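Local coordinates for ancylostoma secreted protein 1 (Necator americanus, PDB 3NT8) that is a secreted two-CAP-domain protein of the hookworm, probably associated with the transition of infective larvae to parasitism, at residues Gly232-Asp235 and Ser236-Asp239; Thr240-Ser243 and Val244-Phe248; Glu279-Ala282 and Ser283-His287; Leu314-Asp317 and Lys318-Ala322; Val375-Asn378 and Asp379-Phe382. All coordinates share one frame; numbering follows the deposited sequence.

Contact 1 (Gly232-Asp235 and Ser236-Asp239); sequences GMTD and SVRD
Arg-238 reaches back over the first turn of its helix to Asp-235, and the pair forms a salt bridge with NH1 of Arg-238 2.8 Å from OD1 of Asp-235. As a hydrogen bond it is weak, bent to 129° at the hydrogen. One oxygen meets one nitrogen, and the carboxylate and guanidinium planes are 47° apart. The Arg-238 chain runs extended from CG to NE, which carries the guanidinium back alongside the backbone of Met-233 and Thr-234, with the carbonyl carbon of Met-233 over one face, offset toward the rim. CE of Met-233, brought round by bends at chi2 and chi3, rests 3.6 Å from CG1 of Val-237. The other methyl of Val-237, CG2, lies 3.3 Å from OG1 of Thr-234. Thr-234 is the N-cap residue, yet its hydroxyl bonds to Glu-222 and caps nothing. The main chain closes the turn: N of Arg-238 donates to O of Thr-234 at 3.2 Å, and N of Asp-239 to O of Asp-235 at 3.1 Å. In the second shell, Asp-235 OD1 also accepts from Gln-226 N and OD2 from Gln-225 N, while Arg-238 NH1 bonds to Asn-224 OD1 and NE forms a salt bridge with Glu-281. This start of helix 235-253 lies between helix 278-288, reached through Glu-281, and helix 318-330, whose Lys-318 and Ala-322 touch Val-237; Tyr-276 of strand 275-276 adjoins Met-233.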
loop_
_atom_site.group_PDB
_atom_site.type_symbol
_atom_site.label_atom_id
_atom_site.label_comp_id
_atom_site.label_asym_id
_atom_site.label_seq_id
_atom_site.Cartn_x
_atom_site.Cartn_y
_atom_site.Cartn_z
ATOM N N GLY A 232 20.716 -4.855 -0.727
ATOM C CA GLY A 232 19.447 -4.737 0.003
ATOM C C GLY A 232 18.327 -4.140 -0.852
ATOM O O GLY A 232 17.150 -4.187 -0.482
ATOM N N MET A 233 18.703 -3.550 -1.988
ATOM C CA MET A 233 17.739 -2.940 -2.856
ATOM C C MET A 233 17.845 -3.536 -4.237
ATOM O O MET A 233 18.886 -4.056 -4.625
ATOM C CB MET A 233 17.928 -1.411 -2.905
ATOM C CG MET A 233 17.302 -0.648 -1.760
ATOM S SD MET A 233 15.489 -0.600 -1.730
ATOM C CE MET A 233 15.130 0.695 -2.828
ATOM N N THR A 234 16.729 -3.462 -4.966
ATOM C CA THR A 234 16.597 -3.996 -6.299
ATOM C C THR A 234 16.006 -2.931 -7.170
ATOM O O THR A 234 15.378 -2.010 -6.678
ATOM C CB THR A 234 15.658 -5.247 -6.335
ATOM O OG1 THR A 234 14.380 -4.953 -5.753
ATOM C CG2 THR A 234 16.271 -6.387 -5.558
ATOM N N ASP A 235 16.171 -3.100 -8.479
ATOM C CA ASP A 235 15.742 -2.132 -9.457
ATOM C C ASP A 235 14.243 -1.905 -9.452
ATOM O O ASP A 235 13.811 -0.804 -9.737
ATOM C CB ASP A 235 16.209 -2.528 -10.855
ATOM C CG ASP A 235 17.704 -2.573 -10.968
ATOM O OD1 ASP A 235 18.419 -1.746 -10.343
ATOM O OD2 ASP A 235 18.198 -3.442 -11.714
ATOM N N SER A 236 13.453 -2.936 -9.147
ATOM C CA SER A 236 12.027 -2.795 -9.179
ATOM C C SER A 236 11.615 -1.828 -8.081
ATOM O O SER A 236 10.823 -0.910 -8.323
ATOM C CB SER A 236 11.320 -4.180 -9.082
ATOM O OG SER A 236 11.141 -4.633 -7.732
ATOM N N VAL A 237 12.202 -1.986 -6.894
ATOM C CA VAL A 237 11.878 -1.145 -5.732
ATOM C C VAL A 237 12.292 0.313 -5.950
ATOM O O VAL A 237 11.528 1.215 -5.583
ATOM C CB VAL A 237 12.424 -1.719 -4.413
ATOM C CG1 VAL A 237 11.897 -0.949 -3.181
ATOM C CG2 VAL A 237 12.019 -3.237 -4.267
ATOM N N ARG A 238 13.453 0.520 -6.584
ATOM C CA ARG A 238 13.944 1.842 -6.930
ATOM C C ARG A 238 12.923 2.529 -7.806
ATOM O O ARG A 238 12.528 3.673 -7.534
ATOM C CB ARG A 238 15.293 1.775 -7.647
ATOM C CG ARG A 238 16.447 1.153 -6.814
ATOM C CD ARG A 238 17.804 1.099 -7.546
ATOM N NE ARG A 238 18.854 0.664 -6.628
ATOM C CZ ARG A 238 19.501 -0.497 -6.695
ATOM N NH1 ARG A 238 19.236 -1.363 -7.667
ATOM N NH2 ARG A 238 20.420 -0.797 -5.786
ATOM N N ASP A 239 12.518 1.859 -8.884
ATOM C CA ASP A 239 11.555 2.452 -9.837
ATOM C C ASP A 239 10.177 2.699 -9.205
ATOM O O ASP A 239 9.466 3.596 -9.613
ATOM C CB ASP A 239 11.380 1.588 -11.063
ATOM C CG ASP A 239 12.655 1.413 -11.858
ATOM O OD1 ASP A 239 13.496 2.357 -11.915
ATOM O OD2 ASP A 239 12.791 0.323 -12.462
#

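Contact 2 (Thr240-Ser243 and Val244-Phe248); sequences TFLS and VHNEF
A side-chain-to-backbone bond within a single helix distinguishes this stretch: the ring of His-245 turns back to the carbonyl of Phe-241, one turn earlier in helix 235-253, the first long helix of the second CAP domain. ND1 of His-245 donates to O of Phe-241 at 2.7 Å, with 134° at the hydrogen. The same oxygen takes the regular helical bond from N of His-245 at 2.9 Å, and the two donors approach from opposite faces of the carbonyl plane. With CG placed beside its own backbone N (chi1 -80°), the imidazole leans toward the preceding turn, although the oxygen lies 25° out of the ring plane. NE2, at the far side of the ring, bonds to Tyr-387 OH, so both ring nitrogens are engaged and the rotation of the imidazole is fixed. Leu-242 and Asn-246 lie alongside each other and point the same way, CD1 of Leu-242 being 3.8 Å from ND2 of Asn-246; the amide oxygen of Asn-246 accepts from Met-274 N. CG2 of Val-244 lies close to O of Thr-240 (3.2 Å), the oxygen that accepts the regular helical bond from Val-244 N. Ser-243 OG bonds back to Asp-239 O. The inner side of the helix faces strand 369-376 through Phe-241 on Leu-370 and Val-374, and helix 318-330 through Val-244 on Ser-326; Met-362 of helix 357-363 meets His-245 and Phe-248.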
loop_
_atom_site.group_PDB
_atom_site.type_symbol
_atom_site.label_atom_id
_atom_site.label_comp_id
_atom_site.label_asym_id
_atom_site.label_seq_id
_atom_site.Cartn_x
_atom_site.Cartn_y
_atom_site.Cartn_z
ATOM N N THR A 240 9.789 1.885 -8.238
ATOM C CA THR A 240 8.603 2.186 -7.519
ATOM C C THR A 240 8.685 3.537 -6.789
ATOM O O THR A 240 7.851 4.425 -7.021
ATOM C CB THR A 240 8.213 1.059 -6.599
ATOM O OG1 THR A 240 8.053 -0.113 -7.395
ATOM C CG2 THR A 240 6.885 1.351 -5.962
ATOM N N PHE A 241 9.681 3.713 -5.927
ATOM C CA PHE A 241 9.850 4.998 -5.233
ATOM C C PHE A 241 9.922 6.153 -6.194
ATOM O O PHE A 241 9.295 7.188 -5.930
ATOM C CB PHE A 241 11.095 5.030 -4.347
ATOM C CG PHE A 241 10.931 4.337 -2.998
ATOM C CD1 PHE A 241 10.100 4.868 -2.022
ATOM C CD2 PHE A 241 11.678 3.201 -2.684
ATOM C CE1 PHE A 241 9.954 4.255 -0.748
ATOM C CE2 PHE A 241 11.543 2.576 -1.427
ATOM C CZ PHE A 241 10.702 3.111 -0.471
ATOM N N LEU A 242 10.687 5.991 -7.287
ATOM C CA LEU A 242 11.024 7.079 -8.162
ATOM C C LEU A 242 9.808 7.518 -8.950
ATOM O O LEU A 242 9.561 8.722 -9.046
ATOM C CB LEU A 242 12.235 6.747 -9.049
ATOM C CG LEU A 242 12.789 7.827 -9.977
ATOM C CD1 LEU A 242 13.382 8.978 -9.209
ATOM C CD2 LEU A 242 13.826 7.264 -11.000
ATOM N N SER A 243 9.057 6.550 -9.494
ATOM C CA SER A 243 7.855 6.820 -10.267
ATOM C C SER A 243 6.744 7.377 -9.381
ATOM O O SER A 243 6.080 8.321 -9.794
ATOM C CB SER A 243 7.334 5.581 -10.988
ATOM O OG SER A 243 7.007 4.589 -10.021
ATOM N N VAL A 244 6.526 6.784 -8.201
ATOM C CA VAL A 244 5.516 7.313 -7.274
ATOM C C VAL A 244 5.848 8.744 -6.835
ATOM O O VAL A 244 4.970 9.601 -6.789
ATOM C CB VAL A 244 5.240 6.398 -6.066
ATOM C CG1 VAL A 244 4.190 7.058 -5.135
ATOM C CG2 VAL A 244 4.712 5.025 -6.527
ATOM N N HIS A 245 7.113 9.027 -6.568
ATOM C CA HIS A 245 7.521 10.416 -6.288
ATOM C C HIS A 245 7.236 11.363 -7.401
ATOM O O HIS A 245 6.552 12.393 -7.202
ATOM C CB HIS A 245 8.966 10.540 -5.842
ATOM C CG HIS A 245 9.155 10.197 -4.384
ATOM N ND1 HIS A 245 8.916 8.929 -3.870
ATOM C CD2 HIS A 245 9.553 10.957 -3.333
ATOM C CE1 HIS A 245 9.158 8.929 -2.572
ATOM N NE2 HIS A 245 9.530 10.150 -2.218
ATOM N N ASN A 246 7.754 11.034 -8.569
ATOM C CA ASN A 246 7.628 11.899 -9.726
ATOM C C ASN A 246 6.238 12.144 -10.205
ATOM O O ASN A 246 5.967 13.240 -10.642
ATOM C CB ASN A 246 8.536 11.462 -10.883
ATOM C CG ASN A 246 9.960 12.022 -10.737
ATOM O OD1 ASN A 246 10.099 13.151 -10.344
ATOM N ND2 ASN A 246 11.008 11.229 -11.063
ATOM N N GLU A 247 5.384 11.112 -10.131
ATOM C CA GLU A 247 4.040 11.225 -10.539
ATOM C C GLU A 247 3.222 12.144 -9.616
ATOM O O GLU A 247 2.323 12.845 -10.064
ATOM C CB GLU A 247 3.402 9.843 -10.618
ATOM C CG GLU A 247 3.862 9.073 -11.814
ATOM C CD GLU A 247 3.015 7.859 -12.134
ATOM O OE1 GLU A 247 2.081 7.512 -11.366
ATOM O OE2 GLU A 247 3.291 7.243 -13.179
ATOM N N PHE A 248 3.534 12.104 -8.328
ATOM C CA PHE A 248 2.953 13.018 -7.393
ATOM C C PHE A 248 3.480 14.449 -7.600
ATOM O O PHE A 248 2.692 15.409 -7.559
ATOM C CB PHE A 248 3.203 12.545 -5.972
ATOM C CG PHE A 248 2.242 11.484 -5.448
ATOM C CD1 PHE A 248 0.876 11.576 -5.672
ATOM C CD2 PHE A 248 2.715 10.459 -4.592
ATOM C CE1 PHE A 248 -0.075 10.632 -5.132
ATOM C CE2 PHE A 248 1.782 9.501 -4.050
ATOM C CZ PHE A 248 0.362 9.633 -4.322
#

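Contact 3 (Glu279-Ala282 and Ser283-His287); sequences EVEA and SAIRH
Ile-285 lies against Glu-281, and Arg-286 folds back over Ala-282, each pair one turn apart in an alpha-helical stretch, part of helix 278-288 in the second CAP domain. Main-chain hydrogen bonds of the i to i+4 kind define it: N of Ile-285 meets O of Glu-281 at 2.8 Å, nearly in line with the carbonyl bond, and N of Arg-286 meets O of Ala-282 at 3.1 Å. Ser-283 and Ala-284 donate in the same way to Glu-279 and Val-280. Apolar contact is modest. CD1 of Ile-285 approaches CG of Glu-281 to 4.0 Å, the two chains crossing at a slant. Glu-281 turns CG opposite its backbone N (chi1 -170°) and runs on extended, which takes the carboxylate off the helix to partners beyond it: besides Arg-238, OE2 meets Tyr-276 OH in a hydrogen bond, while OE1 accepts from Asn-230 ND2. Other polar and apolar side chains face the sheet, Ser-283 OG bonding to Gln-386 and Ala-284 touching Val-384. On the exposed side of the helix the guanidinium of Arg-286 is folded back by a bend at chi3 (-67°), so that O of Ala-282 stands 3.7 Å above the centre of one face. A water in the guanidinium plane bridges NH2 of Arg-286 (3.0 Å) and O of Glu-279 (2.9 Å), accepting from the first and donating to the second.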
loop_
_atom_site.group_PDB
_atom_site.type_symbol
_atom_site.label_atom_id
_atom_site.label_comp_id
_atom_site.label_asym_id
_atom_site.label_seq_id
_atom_site.Cartn_x
_atom_site.Cartn_y
_atom_site.Cartn_z
ATOM N N GLU A 279 24.383 6.957 -4.293
ATOM C CA GLU A 279 25.054 7.411 -3.074
ATOM C C GLU A 279 24.017 7.754 -1.995
ATOM O O GLU A 279 24.241 7.539 -0.794
ATOM C CB GLU A 279 26.012 8.631 -3.335
ATOM C CG GLU A 279 27.187 8.352 -4.302
ATOM C CD GLU A 279 28.204 7.280 -3.764
ATOM O OE1 GLU A 279 29.290 7.697 -3.276
ATOM O OE2 GLU A 279 27.934 6.036 -3.828
ATOM N N VAL A 280 22.924 8.362 -2.439
ATOM C CA VAL A 280 21.866 8.765 -1.570
ATOM C C VAL A 280 21.208 7.462 -1.112
ATOM O O VAL A 280 20.716 7.361 0.019
ATOM C CB VAL A 280 20.833 9.714 -2.253
ATOM C CG1 VAL A 280 19.705 10.006 -1.325
ATOM C CG2 VAL A 280 21.474 11.072 -2.715
ATOM N N GLU A 281 21.157 6.467 -1.988
ATOM C CA GLU A 281 20.650 5.169 -1.560
ATOM C C GLU A 281 21.571 4.537 -0.501
ATOM O O GLU A 281 21.102 3.970 0.455
ATOM C CB GLU A 281 20.534 4.210 -2.738
ATOM C CG GLU A 281 19.788 2.905 -2.415
ATOM C CD GLU A 281 19.777 1.935 -3.616
ATOM O OE1 GLU A 281 20.837 1.330 -3.914
ATOM O OE2 GLU A 281 18.731 1.792 -4.280
ATOM N N ALA A 282 22.863 4.598 -0.724
ATOM C CA ALA A 282 23.829 3.928 0.153
ATOM C C ALA A 282 23.701 4.577 1.514
ATOM O O ALA A 282 23.850 3.900 2.527
ATOM C CB ALA A 282 25.252 4.115 -0.357
ATOM N N SER A 283 23.393 5.887 1.532
ATOM C CA SER A 283 23.224 6.578 2.799
ATOM C C SER A 283 21.889 6.175 3.458
ATOM O O SER A 283 21.744 6.085 4.698
ATOM C CB SER A 283 23.330 8.102 2.561
ATOM O OG SER A 283 23.068 8.797 3.733
ATOM N N ALA A 284 20.855 5.991 2.650
ATOM C CA ALA A 284 19.627 5.502 3.276
ATOM C C ALA A 284 19.743 4.066 3.777
ATOM O O ALA A 284 19.101 3.737 4.779
ATOM C CB ALA A 284 18.508 5.623 2.424
ATOM N N ILE A 285 20.523 3.236 3.082
ATOM C CA ILE A 285 20.779 1.849 3.466
ATOM C C ILE A 285 21.501 1.744 4.813
ATOM O O ILE A 285 21.124 0.921 5.622
ATOM C CB ILE A 285 21.564 1.085 2.393
ATOM C CG1 ILE A 285 20.682 0.894 1.154
ATOM C CG2 ILE A 285 22.071 -0.279 2.937
ATOM C CD1 ILE A 285 21.354 0.187 0.030
ATOM N N ARG A 286 22.477 2.628 5.060
ATOM C CA ARG A 286 23.216 2.649 6.308
ATOM C C ARG A 286 22.365 2.873 7.521
ATOM O O ARG A 286 22.566 2.233 8.551
ATOM C CB ARG A 286 24.269 3.755 6.237
ATOM C CG ARG A 286 25.557 3.249 5.588
ATOM C CD ARG A 286 26.727 4.192 5.908
ATOM N NE ARG A 286 26.514 5.465 5.258
ATOM C CZ ARG A 286 26.837 5.732 4.002
ATOM N NH1 ARG A 286 27.418 4.794 3.263
ATOM N NH2 ARG A 286 26.611 6.960 3.522
ATOM N N HIS A 287 21.443 3.824 7.397
ATOM C CA HIS A 287 20.514 4.094 8.425
ATOM C C HIS A 287 19.409 3.028 8.548
ATOM O O HIS A 287 19.033 2.586 9.675
ATOM C CB HIS A 287 19.911 5.440 8.162
ATOM C CG HIS A 287 18.891 5.816 9.174
ATOM N ND1 HIS A 287 19.175 5.875 10.516
ATOM C CD2 HIS A 287 17.572 6.097 9.051
ATOM C CE1 HIS A 287 18.083 6.200 11.174
ATOM N NE2 HIS A 287 17.096 6.341 10.311
HETATM O O HOH W 1 26.700 7.920 0.732
#

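Contact 4 (Leu314-Asp317 and Lys318-Ala322); sequences LKFD and KNKAA
Asp-317 caps the N-terminus of helix 318-330: as the N-cap residue, it offers OD2 to N of Lys-320 at 3.0 Å, a nearly straight bond (167°) that uses the anti lone pair of the carboxylate oxygen. CG stands opposite the residue's own backbone N (chi1 -176°), which swings the carboxylate over the open first turn. N of Asn-319 lies at a similar distance from OD2. The main-chain oxygen of Asp-317 is satisfied as well, accepting from N of Ala-321 at 2.7 Å and nearly in line with the carbonyl bond, so side chain and main chain of Asp-317 each accept from the first turn. A negative carboxylate here would probably be stabilised by the positive end of the helix dipole. NZ of Lys-320 stays 4.4 Å from OD1 of Asp-317, too far for a salt bridge, though some electrostatic attraction is likely. Lys-318 turns elsewhere: its NZ bonds to Val-374 O, with a weak further bond to Gly-232 O, and its charge faces the ring of Phe-376 in a cation-pi contact. The donor N of Phe-316 is taken by Thr-381 OG1, which ties the loop to strand 381-388. Phe-316, just before the N-cap, and Ala-321 pair as a hydrophobic staple, the Phe-316 side chain crossing that of Lys-320 at about a right angle. CE2 of Phe-316 reaches to 3.5 Å from CB of Lys-320, and CD2 to 3.7 Å from CB of Ala-321.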
loop_
_atom_site.group_PDB
_atom_site.type_symbol
_atom_site.label_atom_id
_atom_site.label_comp_id
_atom_site.label_asym_id
_atom_site.label_seq_id
_atom_site.Cartn_x
_atom_site.Cartn_y
_atom_site.Cartn_z
ATOM N N LEU A 314 5.765 -8.196 8.889
ATOM C CA LEU A 314 7.173 -8.537 8.759
ATOM C C LEU A 314 7.482 -9.009 7.389
ATOM O O LEU A 314 6.651 -9.614 6.754
ATOM C CB LEU A 314 7.622 -9.586 9.772
ATOM C CG LEU A 314 7.838 -9.123 11.205
ATOM C CD1 LEU A 314 6.537 -9.074 11.960
ATOM C CD2 LEU A 314 8.793 -10.124 11.860
ATOM N N LYS A 315 8.673 -8.687 6.914
ATOM C CA LYS A 315 9.122 -9.091 5.576
ATOM C C LYS A 315 8.142 -8.675 4.457
ATOM O O LYS A 315 7.959 -9.378 3.432
ATOM C CB LYS A 315 9.493 -10.596 5.538
ATOM C CG LYS A 315 10.675 -10.978 6.467
ATOM C CD LYS A 315 11.299 -12.289 6.033
ATOM C CE LYS A 315 12.521 -12.681 6.890
ATOM N NZ LYS A 315 12.846 -14.167 6.778
ATOM N N PHE A 316 7.563 -7.478 4.625
ATOM C CA PHE A 316 6.525 -6.984 3.699
ATOM C C PHE A 316 7.093 -6.744 2.325
ATOM O O PHE A 316 8.175 -6.184 2.183
ATOM C CB PHE A 316 5.832 -5.738 4.253
ATOM C CG PHE A 316 4.592 -5.365 3.530
ATOM C CD1 PHE A 316 3.538 -6.258 3.396
ATOM C CD2 PHE A 316 4.446 -4.077 3.008
ATOM C CE1 PHE A 316 2.358 -5.858 2.736
ATOM C CE2 PHE A 316 3.283 -3.684 2.336
ATOM C CZ PHE A 316 2.233 -4.575 2.207
ATOM N N ASP A 317 6.393 -7.197 1.298
ATOM C CA ASP A 317 6.896 -7.034 -0.051
ATOM C C ASP A 317 7.516 -5.623 -0.240
ATOM O O ASP A 317 6.870 -4.629 0.033
ATOM C CB ASP A 317 5.757 -7.209 -1.047
ATOM C CG ASP A 317 6.226 -7.141 -2.461
ATOM O OD1 ASP A 317 6.474 -8.203 -3.061
ATOM O OD2 ASP A 317 6.387 -6.028 -2.983
ATOM N N LYS A 318 8.744 -5.562 -0.748
ATOM C CA LYS A 318 9.472 -4.323 -0.800
ATOM C C LYS A 318 8.776 -3.272 -1.704
ATOM O O LYS A 318 8.771 -2.088 -1.351
ATOM C CB LYS A 318 10.921 -4.564 -1.215
ATOM C CG LYS A 318 11.879 -5.193 -0.138
ATOM C CD LYS A 318 13.323 -5.218 -0.730
ATOM C CE LYS A 318 14.317 -6.135 -0.061
ATOM N NZ LYS A 318 14.675 -5.617 1.237
ATOM N N ASN A 319 8.227 -3.695 -2.852
ATOM C CA ASN A 319 7.479 -2.800 -3.749
ATOM C C ASN A 319 6.172 -2.312 -3.152
ATOM O O ASN A 319 5.839 -1.166 -3.315
ATOM C CB ASN A 319 7.193 -3.465 -5.097
ATOM C CG ASN A 319 8.401 -3.521 -5.994
ATOM O OD1 ASN A 319 9.013 -2.486 -6.285
ATOM N ND2 ASN A 319 8.722 -4.724 -6.494
ATOM N N LYS A 320 5.426 -3.206 -2.486
ATOM C CA LYS A 320 4.240 -2.853 -1.738
ATOM C C LYS A 320 4.609 -1.860 -0.617
ATOM O O LYS A 320 3.917 -0.876 -0.388
ATOM C CB LYS A 320 3.525 -4.117 -1.143
ATOM C CG LYS A 320 2.628 -4.837 -2.159
ATOM C CD LYS A 320 1.805 -6.006 -1.590
ATOM C CE LYS A 320 1.182 -6.823 -2.725
ATOM N NZ LYS A 320 2.166 -7.727 -3.437
ATOM N N ALA A 321 5.683 -2.150 0.109
ATOM C CA ALA A 321 6.120 -1.239 1.181
ATOM C C ALA A 321 6.577 0.110 0.590
ATOM O O ALA A 321 6.348 1.113 1.186
ATOM C CB ALA A 321 7.193 -1.846 1.987
ATOM N N ALA A 322 7.130 0.128 -0.610
ATOM C CA ALA A 322 7.626 1.382 -1.197
ATOM C C ALA A 322 6.414 2.275 -1.603
ATOM O O ALA A 322 6.445 3.469 -1.384
ATOM C CB ALA A 322 8.528 1.101 -2.384
#

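Contact 5 (Val375-Asn378 and Asp379-Phe382)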
loop_
_atom_site.group_PDB
_atom_site.type_symbol
_atom_site.label_atom_id
_atom_site.label_comp_id
_atom_site.label_asym_id
_atom_site.label_seq_id
_atom_site.Cartn_x
_atom_site.Cartn_y
_atom_site.Cartn_z
ATOM N N VAL A 375 14.156 -2.304 4.618
ATOM C CA VAL A 375 14.999 -3.234 5.408
ATOM C C VAL A 375 14.048 -4.113 6.211
ATOM O O VAL A 375 13.088 -3.594 6.844
ATOM C CB VAL A 375 15.995 -2.496 6.378
ATOM C CG1 VAL A 375 16.981 -3.502 7.036
ATOM C CG2 VAL A 375 16.827 -1.483 5.640
ATOM N N PHE A 376 14.273 -5.430 6.175
ATOM C CA PHE A 376 13.440 -6.326 7.008
ATOM C C PHE A 376 14.049 -6.403 8.397
ATOM O O PHE A 376 15.095 -7.021 8.597
ATOM C CB PHE A 376 13.285 -7.710 6.413
ATOM C CG PHE A 376 12.611 -7.746 5.036
ATOM C CD1 PHE A 376 11.611 -6.845 4.691
ATOM C CD2 PHE A 376 12.938 -8.731 4.129
ATOM C CE1 PHE A 376 10.989 -6.901 3.439
ATOM C CE2 PHE A 376 12.322 -8.792 2.873
ATOM C CZ PHE A 376 11.330 -7.844 2.541
ATOM N N CYS A 377 13.413 -5.746 9.357
ATOM C CA CYS A 377 13.888 -5.774 10.711
ATOM C C CYS A 377 13.059 -6.834 11.447
ATOM O O CYS A 377 12.004 -7.259 10.952
ATOM C CB CYS A 377 13.778 -4.387 11.329
ATOM S SG CYS A 377 14.896 -3.122 10.555
ATOM N N ASN A 378 13.535 -7.291 12.604
ATOM C CA ASN A 378 12.852 -8.402 13.280
ATOM C C ASN A 378 11.516 -8.000 13.952
ATOM O O ASN A 378 10.743 -8.837 14.473
ATOM C CB ASN A 378 13.810 -9.151 14.228
ATOM C CG ASN A 378 14.565 -8.227 15.194
ATOM O OD1 ASN A 378 14.029 -7.231 15.710
ATOM N ND2 ASN A 378 15.814 -8.587 15.468
ATOM N N ASP A 379 11.227 -6.721 13.867
ATOM C CA ASP A 379 10.163 -6.111 14.618
ATOM C C ASP A 379 9.144 -5.359 13.694
ATOM O O ASP A 379 8.019 -4.994 14.117
ATOM C CB ASP A 379 10.831 -5.146 15.598
ATOM C CG ASP A 379 9.930 -4.748 16.721
ATOM O OD1 ASP A 379 10.156 -5.303 17.828
ATOM O OD2 ASP A 379 9.019 -3.895 16.489
ATOM N N PHE A 380 9.545 -5.125 12.446
ATOM C CA PHE A 380 8.760 -4.319 11.513
ATOM C C PHE A 380 9.529 -4.292 10.236
ATOM O O PHE A 380 10.734 -4.575 10.251
ATOM C CB PHE A 380 8.503 -2.893 12.003
ATOM C CG PHE A 380 9.714 -2.193 12.596
ATOM C CD1 PHE A 380 10.661 -1.583 11.788
ATOM C CD2 PHE A 380 9.857 -2.079 13.979
ATOM C CE1 PHE A 380 11.778 -0.916 12.349
ATOM C CE2 PHE A 380 10.985 -1.415 14.568
ATOM C CZ PHE A 380 11.946 -0.843 13.740
ATOM N N THR A 381 8.830 -4.030 9.125
ATOM C CA THR A 381 9.498 -3.706 7.850
ATOM C C THR A 381 9.765 -2.180 7.878
ATOM O O THR A 381 8.867 -1.404 8.070
ATOM C CB THR A 381 8.642 -4.102 6.658
ATOM O OG1 THR A 381 8.228 -5.473 6.800
ATOM C CG2 THR A 381 9.375 -3.930 5.362
ATOM N N PHE A 382 11.010 -1.774 7.659
ATOM C CA PHE A 382 11.484 -0.393 7.836
ATOM C C PHE A 382 11.791 0.230 6.478
ATOM O O PHE A 382 12.504 -0.356 5.682
ATOM C CB PHE A 382 12.762 -0.465 8.716
ATOM C CG PHE A 382 13.326 0.891 9.143
ATOM C CD1 PHE A 382 12.503 1.980 9.262
ATOM C CD2 PHE A 382 14.688 1.045 9.456
ATOM C CE1 PHE A 382 13.006 3.215 9.678
ATOM C CE2 PHE A 382 15.178 2.256 9.862
ATOM C CZ PHE A 382 14.315 3.348 9.984
#
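Cys-377 points across the hairpin turn toward the returning strand, and its side chain can be traced outward. CB lies 3.2 Å from O of Phe-380 and 4.1 Å from CE1 of the same residue's ring. With SG set beside the backbone N (chi1 -66°), the sulfur comes to rest 3.9 Å from CB of Phe-382. It also makes oblique sulfur-aromatic contacts with two rings, 5.1 Å from the centroid of Phe-380 and 5.4 Å from that of Phe-382. Beyond SG the side chain continues as the disulfide to Cys-291. The backbone register sets this up, with Cys-377 opposite Phe-380 and diagonal to Phe-382. Val-375 and Phe-382 form an antiparallel hydrogen-bonded pair, in which N of Val-375 donates to O of Phe-382 at 2.8 Å and the return bond closes the ring. Nearer the turn N of Cys-377 donates to O of Phe-380 at 3.1 Å, with 135° at the hydrogen. Phe-376 and Thr-381 are the non-hydrogen-bonded pair between them; their side chains lie alongside, and CG2 of Thr-381 meets the ring edge of Phe-376 at 3.7 Å from CD1. Thr-381 OG1 bonds to Val-313 O. The hairpin joins strands 369-376 and 381-388, central in a four-stranded mixed sheet: backbone hydrogen bonds link Thr-381 with Thr-311 of strand 305-311, helix 318-330 adjoins Phe-376, and Val-375 touches Asn-289, just after helix 278-288.

Contact 5 lies in the sheet of the second CAP domain, and the other four are on helices or helix starts around it. Contacts 1 and 2 follow each other on helix 235-253, their centres 13 Å apart. Contact 1 meets contact 3 through Met-233 CB and Glu-281 OE2 (3.6 Å), and contact 4 through Val-237 CG2 against Lys-318 CB (3.5 Å). Contact 4 also touches contact 2, with Ala-322 CB 3.5 Å from Phe-241 CE2. Contacts 4 and 5, centres 10 Å apart, join where Lys-315 CA lies 3.5 Å from Phe-376 CD1. Contact 5 meets contact 3 through Phe-382 CE2 and His-287 O (3.9 Å), but stays about 6 Å from contact 1 between nearest atoms.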